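Local coordinates for CytC3 (Streptomyces, PDB 3GJA), which is a nonheme iron halogenase that probably chlorinates an unactivated aliphatic carbon of an amino acid carried on a partner protein, at residues A[289-293]-A[312-316]; A[267-271]-A[281-286]; A[26-32]-A[228-233]. All coordinates share one frame; numbering follows the deposited sequence.

Contact 1 (A[289-293]-A[312-316])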
loop_
_atom_site.group_PDB
_atom_site.type_symbol
_atom_site.label_atom_id
_atom_site.label_comp_id
_atom_site.label_asym_id
_atom_site.label_seq_id
_atom_site.Cartn_x
_atom_site.Cartn_y
_atom_site.Cartn_z
ATOM N N VAL A 289 -9.579 4.050 6.050
ATOM C CA VAL A 289 -9.570 5.505 6.019
ATOM C C VAL A 289 -10.111 6.052 4.712
ATOM O O VAL A 289 -9.631 5.698 3.633
ATOM C CB VAL A 289 -8.137 6.053 6.226
ATOM C CG1 VAL A 289 -8.119 7.571 6.042
ATOM C CG2 VAL A 289 -7.638 5.685 7.619
ATOM N N LEU A 290 -11.117 6.914 4.817
ATOM C CA LEU A 290 -11.717 7.547 3.647
ATOM C C LEU A 290 -10.803 8.739 3.371
ATOM O O LEU A 290 -10.800 9.710 4.125
ATOM C CB LEU A 290 -13.135 8.033 3.980
ATOM C CG LEU A 290 -14.188 8.252 2.883
ATOM C CD1 LEU A 290 -14.808 9.624 3.064
ATOM C CD2 LEU A 290 -13.591 8.116 1.505
ATOM N N THR A 291 -10.035 8.669 2.290
ATOM C CA THR A 291 -9.084 9.724 1.964
ATOM C C THR A 291 -9.613 10.800 1.031
ATOM O O THR A 291 -8.973 11.835 0.844
ATOM C CB THR A 291 -7.818 9.128 1.332
ATOM O OG1 THR A 291 -8.125 8.638 0.017
ATOM C CG2 THR A 291 -7.298 7.980 2.176
ATOM N N SER A 292 -10.772 10.554 0.436
ATOM C CA SER A 292 -11.365 11.513 -0.482
ATOM C C SER A 292 -12.805 11.126 -0.777
ATOM O O SER A 292 -13.215 9.997 -0.513
ATOM C CB SER A 292 -10.564 11.550 -1.778
ATOM O OG SER A 292 -10.423 10.246 -2.298
ATOM N N GLY A 293 -13.570 12.060 -1.332
ATOM C CA GLY A 293 -14.961 11.774 -1.635
ATOM C C GLY A 293 -15.804 11.512 -0.398
ATOM O O GLY A 293 -15.593 12.120 0.652
ATOM N N PHE A 312 -8.734 12.619 9.888
ATOM C CA PHE A 312 -8.692 12.318 8.458
ATOM C C PHE A 312 -9.861 13.020 7.782
ATOM O O PHE A 312 -11.004 12.566 7.874
ATOM C CB PHE A 312 -8.810 10.813 8.215
ATOM C CG PHE A 312 -7.648 10.014 8.733
ATOM C CD1 PHE A 312 -6.388 10.127 8.143
ATOM C CD2 PHE A 312 -7.812 9.145 9.806
ATOM C CE1 PHE A 312 -5.306 9.384 8.619
ATOM C CE2 PHE A 312 -6.739 8.399 10.290
ATOM C CZ PHE A 312 -5.482 8.519 9.694
ATOM N N VAL A 313 -9.581 14.127 7.106
ATOM C CA VAL A 313 -10.630 14.873 6.430
ATOM C C VAL A 313 -10.571 14.588 4.938
ATOM O O VAL A 313 -9.631 14.990 4.258
ATOM C CB VAL A 313 -10.490 16.393 6.702
ATOM C CG1 VAL A 313 -11.702 17.140 6.160
ATOM C CG2 VAL A 313 -10.357 16.634 8.199
ATOM N N PRO A 314 -11.581 13.887 4.408
ATOM C CA PRO A 314 -11.631 13.545 2.985
ATOM C C PRO A 314 -11.366 14.721 2.063
ATOM O O PRO A 314 -11.966 15.782 2.205
ATOM C CB PRO A 314 -13.036 12.976 2.815
ATOM C CG PRO A 314 -13.303 12.353 4.141
ATOM C CD PRO A 314 -12.779 13.387 5.109
ATOM N N ARG A 315 -10.461 14.520 1.117
ATOM C CA ARG A 315 -10.105 15.542 0.147
ATOM C C ARG A 315 -11.144 15.598 -0.978
ATOM O O ARG A 315 -11.710 14.578 -1.361
ATOM C CB ARG A 315 -8.723 15.224 -0.425
ATOM C CG ARG A 315 -8.280 16.067 -1.605
ATOM C CD ARG A 315 -6.854 15.671 -2.002
ATOM N NE ARG A 315 -6.425 16.274 -3.259
ATOM C CZ ARG A 315 -5.982 17.519 -3.389
ATOM N NH1 ARG A 315 -5.901 18.318 -2.333
ATOM N NH2 ARG A 315 -5.623 17.966 -4.586
ATOM N N GLN A 316 -11.389 16.793 -1.501
ATOM C CA GLN A 316 -12.342 16.971 -2.586
ATOM C C GLN A 316 -11.689 17.837 -3.658
ATOM O O GLN A 316 -11.021 18.821 -3.341
ATOM C CB GLN A 316 -13.617 17.675 -2.092
ATOM C CG GLN A 316 -14.270 17.090 -0.839
ATOM C CD GLN A 316 -14.698 15.645 -1.015
ATOM O OE1 GLN A 316 -14.964 15.198 -2.130
ATOM N NE2 GLN A 316 -14.778 14.911 0.090
HETATM O O HOH W 1 -11.978 10.444 6.470
#
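Val289 lies across the ring of Phe312 at about a right angle, on the densely packed side of the contact. CG1 of Val289 sits over one face of the ring, 3.9 Å from the Phe312 centroid, a CH-pi contact displaced toward the rim. Its first torsion sends CG1 opposite the backbone N (chi1 174°), while CG2 reaches the CE2 side of the same ring. A branched aliphatic residue suits this place because both methyls find aromatic carbon, and Ile81 and Met82 of helix 75-82 help bury the pair. Beside it Leu290 CD1 is tight on Pro314 CG (3.3 Å).

Further along, the backbones take over. Arg315 N donates to Thr291 O (3.1 Å), and Gly293 N returns a bond to Arg315 O (3.1 Å). Arg315 thus bonds on both sides of Ser292, as in a parallel bridge, while its extended side chain leads away to a salt bridge with Asp88.

The looser side holds the water that donates to Leu290 O and Phe312 O, and exposed Gln316, whose bent chain brings NE2 to Gly293 O (3.0 Å), the acceptor lying in the amide plane. Gly293 has positive phi, which glycine adopts readily. These contacts lay the C-terminal tail, running parallel, beside strand 289-290 and the residues just after it, at one of the two edges of the main sheet in this cupin-clan fold.

Contact 2 (A[267-271]-A[281-286])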
loop_
_atom_site.group_PDB
_atom_site.type_symbol
_atom_site.label_atom_id
_atom_site.label_comp_id
_atom_site.label_asym_id
_atom_site.label_seq_id
_atom_site.Cartn_x
_atom_site.Cartn_y
_atom_site.Cartn_z
ATOM N N VAL A 267 -13.862 -4.503 3.040
ATOM C CA VAL A 267 -12.586 -4.783 3.663
ATOM C C VAL A 267 -12.808 -5.728 4.822
ATOM O O VAL A 267 -13.684 -5.509 5.656
ATOM C CB VAL A 267 -11.937 -3.481 4.157
ATOM C CG1 VAL A 267 -10.645 -3.774 4.918
ATOM C CG2 VAL A 267 -11.668 -2.580 2.963
ATOM N N TYR A 268 -12.009 -6.785 4.879
ATOM C CA TYR A 268 -12.163 -7.765 5.939
ATOM C C TYR A 268 -13.640 -8.198 6.007
ATOM O O TYR A 268 -14.273 -8.126 7.056
ATOM C CB TYR A 268 -11.704 -7.165 7.274
ATOM C CG TYR A 268 -10.220 -6.840 7.322
ATOM C CD1 TYR A 268 -9.262 -7.824 7.069
ATOM C CD2 TYR A 268 -9.773 -5.551 7.635
ATOM C CE1 TYR A 268 -7.893 -7.539 7.129
ATOM C CE2 TYR A 268 -8.404 -5.251 7.697
ATOM C CZ TYR A 268 -7.471 -6.251 7.446
ATOM O OH TYR A 268 -6.122 -5.986 7.540
ATOM N N PRO A 269 -14.196 -8.659 4.870
ATOM C CA PRO A 269 -15.592 -9.103 4.794
ATOM C C PRO A 269 -15.904 -10.137 5.865
ATOM O O PRO A 269 -15.016 -10.856 6.325
ATOM C CB PRO A 269 -15.702 -9.666 3.379
ATOM C CG PRO A 269 -14.319 -10.169 3.108
ATOM C CD PRO A 269 -13.470 -9.033 3.643
ATOM N N GLY A 270 -17.173 -10.230 6.242
ATOM C CA GLY A 270 -17.539 -11.145 7.302
ATOM C C GLY A 270 -17.004 -10.416 8.515
ATOM O O GLY A 270 -17.377 -9.265 8.749
ATOM N N THR A 271 -16.130 -11.056 9.280
ATOM C CA THR A 271 -15.536 -10.397 10.440
ATOM C C THR A 271 -16.592 -9.764 11.347
ATOM O O THR A 271 -16.266 -8.998 12.257
ATOM C CB THR A 271 -14.553 -9.295 9.973
ATOM O OG1 THR A 271 -13.571 -9.867 9.100
ATOM C CG2 THR A 271 -13.853 -8.668 11.149
ATOM N N ILE A 281 -3.233 -9.692 13.286
ATOM C CA ILE A 281 -4.233 -8.669 13.023
ATOM C C ILE A 281 -5.384 -8.754 14.027
ATOM O O ILE A 281 -6.001 -9.807 14.189
ATOM C CB ILE A 281 -4.858 -8.832 11.624
ATOM C CG1 ILE A 281 -3.815 -8.583 10.541
ATOM C CG2 ILE A 281 -6.029 -7.870 11.467
ATOM C CD1 ILE A 281 -4.329 -8.890 9.152
ATOM N N ASN A 282 -5.666 -7.646 14.699
ATOM C CA ASN A 282 -6.785 -7.599 15.634
ATOM C C ASN A 282 -7.652 -6.431 15.193
ATOM O O ASN A 282 -7.273 -5.274 15.349
ATOM C CB ASN A 282 -6.301 -7.399 17.068
ATOM C CG ASN A 282 -7.438 -7.460 18.073
ATOM O OD1 ASN A 282 -7.314 -8.079 19.128
ATOM N ND2 ASN A 282 -8.550 -6.813 17.751
ATOM N N LEU A 283 -8.816 -6.746 14.632
ATOM C CA LEU A 283 -9.745 -5.742 14.115
ATOM C C LEU A 283 -10.396 -4.802 15.117
ATOM O O LEU A 283 -11.030 -3.830 14.716
ATOM C CB LEU A 283 -10.844 -6.421 13.292
ATOM C CG LEU A 283 -10.540 -6.844 11.845
ATOM C CD1 LEU A 283 -9.103 -6.521 11.472
ATOM C CD2 LEU A 283 -10.799 -8.322 11.690
ATOM N N GLU A 284 -10.234 -5.071 16.405
ATOM C CA GLU A 284 -10.843 -4.225 17.426
ATOM C C GLU A 284 -10.717 -2.733 17.119
ATOM O O GLU A 284 -11.720 -2.027 17.020
ATOM C CB GLU A 284 -10.229 -4.513 18.794
ATOM C CG GLU A 284 -10.953 -3.833 19.940
ATOM C CD GLU A 284 -10.270 -4.072 21.272
ATOM O OE1 GLU A 284 -10.031 -5.253 21.607
ATOM O OE2 GLU A 284 -9.973 -3.082 21.982
ATOM N N LYS A 285 -9.490 -2.249 16.958
ATOM C CA LYS A 285 -9.286 -0.834 16.676
ATOM C C LYS A 285 -8.966 -0.544 15.213
ATOM O O LYS A 285 -8.477 0.536 14.885
ATOM C CB LYS A 285 -8.175 -0.281 17.565
ATOM C CG LYS A 285 -8.447 -0.451 19.047
ATOM C CD LYS A 285 -7.288 0.048 19.889
ATOM C CE LYS A 285 -7.499 -0.275 21.356
ATOM N NZ LYS A 285 -6.315 0.104 22.180
ATOM N N TYR A 286 -9.238 -1.500 14.331
ATOM C CA TYR A 286 -8.965 -1.278 12.921
ATOM C C TYR A 286 -10.042 -0.432 12.276
ATOM O O TYR A 286 -11.198 -0.439 12.700
ATOM C CB TYR A 286 -8.879 -2.591 12.137
ATOM C CG TYR A 286 -8.851 -2.350 10.637
ATOM C CD1 TYR A 286 -7.669 -1.978 9.990
ATOM C CD2 TYR A 286 -10.027 -2.388 9.881
ATOM C CE1 TYR A 286 -7.655 -1.643 8.632
ATOM C CE2 TYR A 286 -10.026 -2.053 8.522
ATOM C CZ TYR A 286 -8.832 -1.677 7.904
ATOM O OH TYR A 286 -8.823 -1.318 6.563
#
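Tyr268 drives the edge of its ring into the face of Tyr286, a T-shaped aromatic pair with centroids 4.9 Å apart and planes at 90°. The course of the Tyr268 side chain explains the fit. CB points toward 281-286, and the first torsion (chi1 -65°) sets CG opposite the carbonyl carbon, aiming the ring into the space between Leu283, Ile281 and Tyr286. CD2 passes 3.6 Å from Tyr286 CE2, and CE2 of Tyr268 comes to rest over the centre of the Tyr286 ring. One face of the Tyr268 ring also receives Leu283 CD1, 4.1 Å from its centroid, a CH-pi contact.

Near the hydroxyl end, Ile281 CD1 comes up beside CE1 and stands 3.8 Å from Tyr268 OH. The hydroxyl itself is hydrogen-bonded to Arg102 of strand 98-108, so tyrosine serves here as both an aromatic wedge and a polar tip.

These contacts pack the loop that follows strand 266-267 against the beta hairpin 276-278/281-282, whose Tyr277 meets Tyr268 edge-to-face as well. Just beyond the hairpin, Tyr286 N bonds to Leu283 O (3.0 Å), closing a beta turn that brings Leu283 and Tyr286 to the same aromatic ring.

Tyr286 is turned so that its hydroxyl reaches Trp101 O, and Val267 CG1 lies 3.5 Å from Tyr286 OH. Within the loop, Thr271 OG1 donates to Tyr268 O (2.8 Å) from well above the carbonyl plane, a bond made possible because the loop turns back at Pro269 and Gly270; the threonine hydroxyl supplies the donor.

Contact 3 (A[26-32]-A[228-233])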
loop_
_atom_site.group_PDB
_atom_site.type_symbol
_atom_site.label_atom_id
_atom_site.label_comp_id
_atom_site.label_asym_id
_atom_site.label_seq_id
_atom_site.Cartn_x
_atom_site.Cartn_y
_atom_site.Cartn_z
ATOM N N ILE A 26 2.610 2.112 -12.755
ATOM C CA ILE A 26 3.084 3.371 -13.286
ATOM C C ILE A 26 4.004 3.972 -12.256
ATOM O O ILE A 26 3.701 3.986 -11.065
ATOM C CB ILE A 26 1.931 4.370 -13.603
ATOM C CG1 ILE A 26 2.510 5.626 -14.259
ATOM C CG2 ILE A 26 1.193 4.763 -12.336
ATOM C CD1 ILE A 26 1.465 6.637 -14.657
ATOM N N GLY A 27 5.146 4.451 -12.724
ATOM C CA GLY A 27 6.113 5.049 -11.835
ATOM C C GLY A 27 7.416 5.202 -12.585
ATOM O O GLY A 27 7.580 4.640 -13.671
ATOM N N PRO A 28 8.368 5.956 -12.027
ATOM C CA PRO A 28 8.202 6.634 -10.735
ATOM C C PRO A 28 7.330 7.895 -10.748
ATOM O O PRO A 28 7.215 8.577 -11.765
ATOM C CB PRO A 28 9.640 6.948 -10.332
ATOM C CG PRO A 28 10.315 7.169 -11.650
ATOM C CD PRO A 28 9.762 6.047 -12.497
ATOM N N VAL A 29 6.705 8.183 -9.609
ATOM C CA VAL A 29 5.889 9.386 -9.440
ATOM C C VAL A 29 6.385 10.003 -8.135
ATOM O O VAL A 29 6.569 9.298 -7.136
ATOM C CB VAL A 29 4.372 9.088 -9.321
ATOM C CG1 VAL A 29 3.834 8.575 -10.647
ATOM C CG2 VAL A 29 4.116 8.087 -8.214
ATOM N N LYS A 30 6.611 11.310 -8.153
ATOM C CA LYS A 30 7.124 12.000 -6.986
ATOM C C LYS A 30 6.077 12.322 -5.941
ATOM O O LYS A 30 5.069 12.963 -6.225
ATOM C CB LYS A 30 7.840 13.283 -7.406
ATOM C CG LYS A 30 8.509 14.012 -6.247
ATOM C CD LYS A 30 9.545 15.015 -6.729
ATOM C CE LYS A 30 8.930 16.101 -7.589
ATOM N NZ LYS A 30 9.980 17.025 -8.118
ATOM N N ILE A 31 6.328 11.865 -4.723
ATOM C CA ILE A 31 5.430 12.120 -3.611
ATOM C C ILE A 31 6.057 13.239 -2.785
ATOM O O ILE A 31 5.381 14.171 -2.367
ATOM C CB ILE A 31 5.266 10.865 -2.730
ATOM C CG1 ILE A 31 4.788 9.685 -3.591
ATOM C CG2 ILE A 31 4.316 11.160 -1.576
ATOM C CD1 ILE A 31 3.502 9.930 -4.357
ATOM N N PHE A 32 7.366 13.135 -2.573
ATOM C CA PHE A 32 8.133 14.117 -1.810
ATOM C C PHE A 32 9.508 14.279 -2.444
ATOM O O PHE A 32 9.970 13.392 -3.162
ATOM C CB PHE A 32 8.359 13.635 -0.377
ATOM C CG PHE A 32 7.150 13.695 0.494
ATOM C CD1 PHE A 32 6.544 14.915 0.784
ATOM C CD2 PHE A 32 6.638 12.537 1.069
ATOM C CE1 PHE A 32 5.449 14.979 1.638
ATOM C CE2 PHE A 32 5.542 12.592 1.924
ATOM C CZ PHE A 32 4.946 13.817 2.209
ATOM N N PRO A 228 14.576 8.455 -2.900
ATOM C CA PRO A 228 13.734 8.625 -1.714
ATOM C C PRO A 228 12.634 9.618 -2.074
ATOM O O PRO A 228 12.904 10.642 -2.702
ATOM C CB PRO A 228 14.706 9.195 -0.682
ATOM C CG PRO A 228 16.023 8.604 -1.092
ATOM C CD PRO A 228 15.991 8.736 -2.596
ATOM N N GLY A 229 11.395 9.311 -1.711
ATOM C CA GLY A 229 10.318 10.231 -2.021
ATOM C C GLY A 229 9.543 9.868 -3.271
ATOM O O GLY A 229 8.460 10.410 -3.524
ATOM N N GLU A 230 10.092 8.964 -4.072
ATOM C CA GLU A 230 9.389 8.545 -5.276
ATOM C C GLU A 230 8.600 7.289 -4.966
ATOM O O GLU A 230 8.907 6.569 -4.019
ATOM C CB GLU A 230 10.363 8.257 -6.413
ATOM C CG GLU A 230 11.169 9.455 -6.852
ATOM C CD GLU A 230 11.988 9.162 -8.088
ATOM O OE1 GLU A 230 12.681 8.118 -8.114
ATOM O OE2 GLU A 230 11.946 9.978 -9.032
ATOM N N ALA A 231 7.584 7.026 -5.773
ATOM C CA ALA A 231 6.765 5.851 -5.575
ATOM C C ALA A 231 6.393 5.207 -6.893
ATOM O O ALA A 231 6.485 5.820 -7.964
ATOM C CB ALA A 231 5.492 6.224 -4.822
ATOM N N VAL A 232 5.987 3.947 -6.801
ATOM C CA VAL A 232 5.523 3.223 -7.956
ATOM C C VAL A 232 4.110 2.818 -7.555
ATOM O O VAL A 232 3.864 2.434 -6.412
ATOM C CB VAL A 232 6.391 1.978 -8.266
ATOM C CG1 VAL A 232 6.420 1.031 -7.078
ATOM C CG2 VAL A 232 5.845 1.273 -9.503
ATOM N N ILE A 233 3.171 2.956 -8.476
ATOM C CA ILE A 233 1.798 2.596 -8.195
ATOM C C ILE A 233 1.457 1.393 -9.056
ATOM O O ILE A 233 1.747 1.379 -10.257
ATOM C CB ILE A 233 0.838 3.767 -8.517
ATOM C CG1 ILE A 233 1.267 5.015 -7.730
ATOM C CG2 ILE A 233 -0.604 3.375 -8.170
ATOM C CD1 ILE A 233 0.381 6.230 -7.947
HETATM O O HOH W 2 11.774 12.118 -4.679
#
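An antiparallel beta pair interrupted by a beta bulge joins Ile26 and Val29 of strand 26-30 to Ile233 and Ala231 of strand 230-233. Both are hydrogen-bonded pairs: Ile26 N donates to Ile233 O (2.7 Å) and Ile233 N answers to Ile26 O, while Val29 N and O bond in turn to Ala231 O and N (2.9 and 2.8 Å). In register, Gly27 and Pro28 both fall opposite Val232. The bulge holds a cis peptide before Pro28, and Gly27, whose CB would run into Val232 CA, fits there without a side chain.

Ile26, Val29, Ala231 and Ile233 share one face of the sheet, toward which Arg89 of helix 84-94 packs. Here the small Ala231 CB leaves room for Ile31 CG1 at 3.7 Å. Ile26 and Ile233 lie side by side, pointing the same way; with Ile26 CG1 opposite the backbone N (chi1 -176°), CG2 is left between N and the carbonyl carbon, where it meets Ile233 CB. Strand 25-30 forms one edge of the main sheet, with 230-235 next to it, in the beta-barrel core of this PhyH-family enzyme.

On the other face, Glu230 runs alongside Pro28: its chain is extended beyond CG, and CD lies 3.9 Å from Pro28 CB while OE1 accepts from Lys227 N. An alanine here would remove the carboxylate, and would probably leave the Lys227 amide without that acceptor and the Pro28 ring less covered. Lys30 faces Glu230 as a non-hydrogen-bonded pair and sends its ammonium group to a salt bridge with Glu33.

Past the strand, Gly229 O accepts two bonds, from Ile31 N (2.8 Å) and from Phe32 N (3.1 Å). Any side chain on Gly229 would collide with Phe32 O.

How the contacts relate
Followed from the N terminus, contact 3 comes first: it closes a loop of 195 residues by pairing 26-32 with 228-233 at one edge of the main sheet. Only after it has closed does contact 2 begin, returning over nine residues to pack the loop after strand 266-267 against the end of a small hairpin. Contact 1 follows directly, its first segment close behind 281-286, and closes an 18-residue loop near the C terminus. The three are in series; none nests or crosses. Contacts 1 and 3 hold opposite edges of the same sheet, their centres about 21 Å apart, while contact 2 lies across the chain's centre from contact 3.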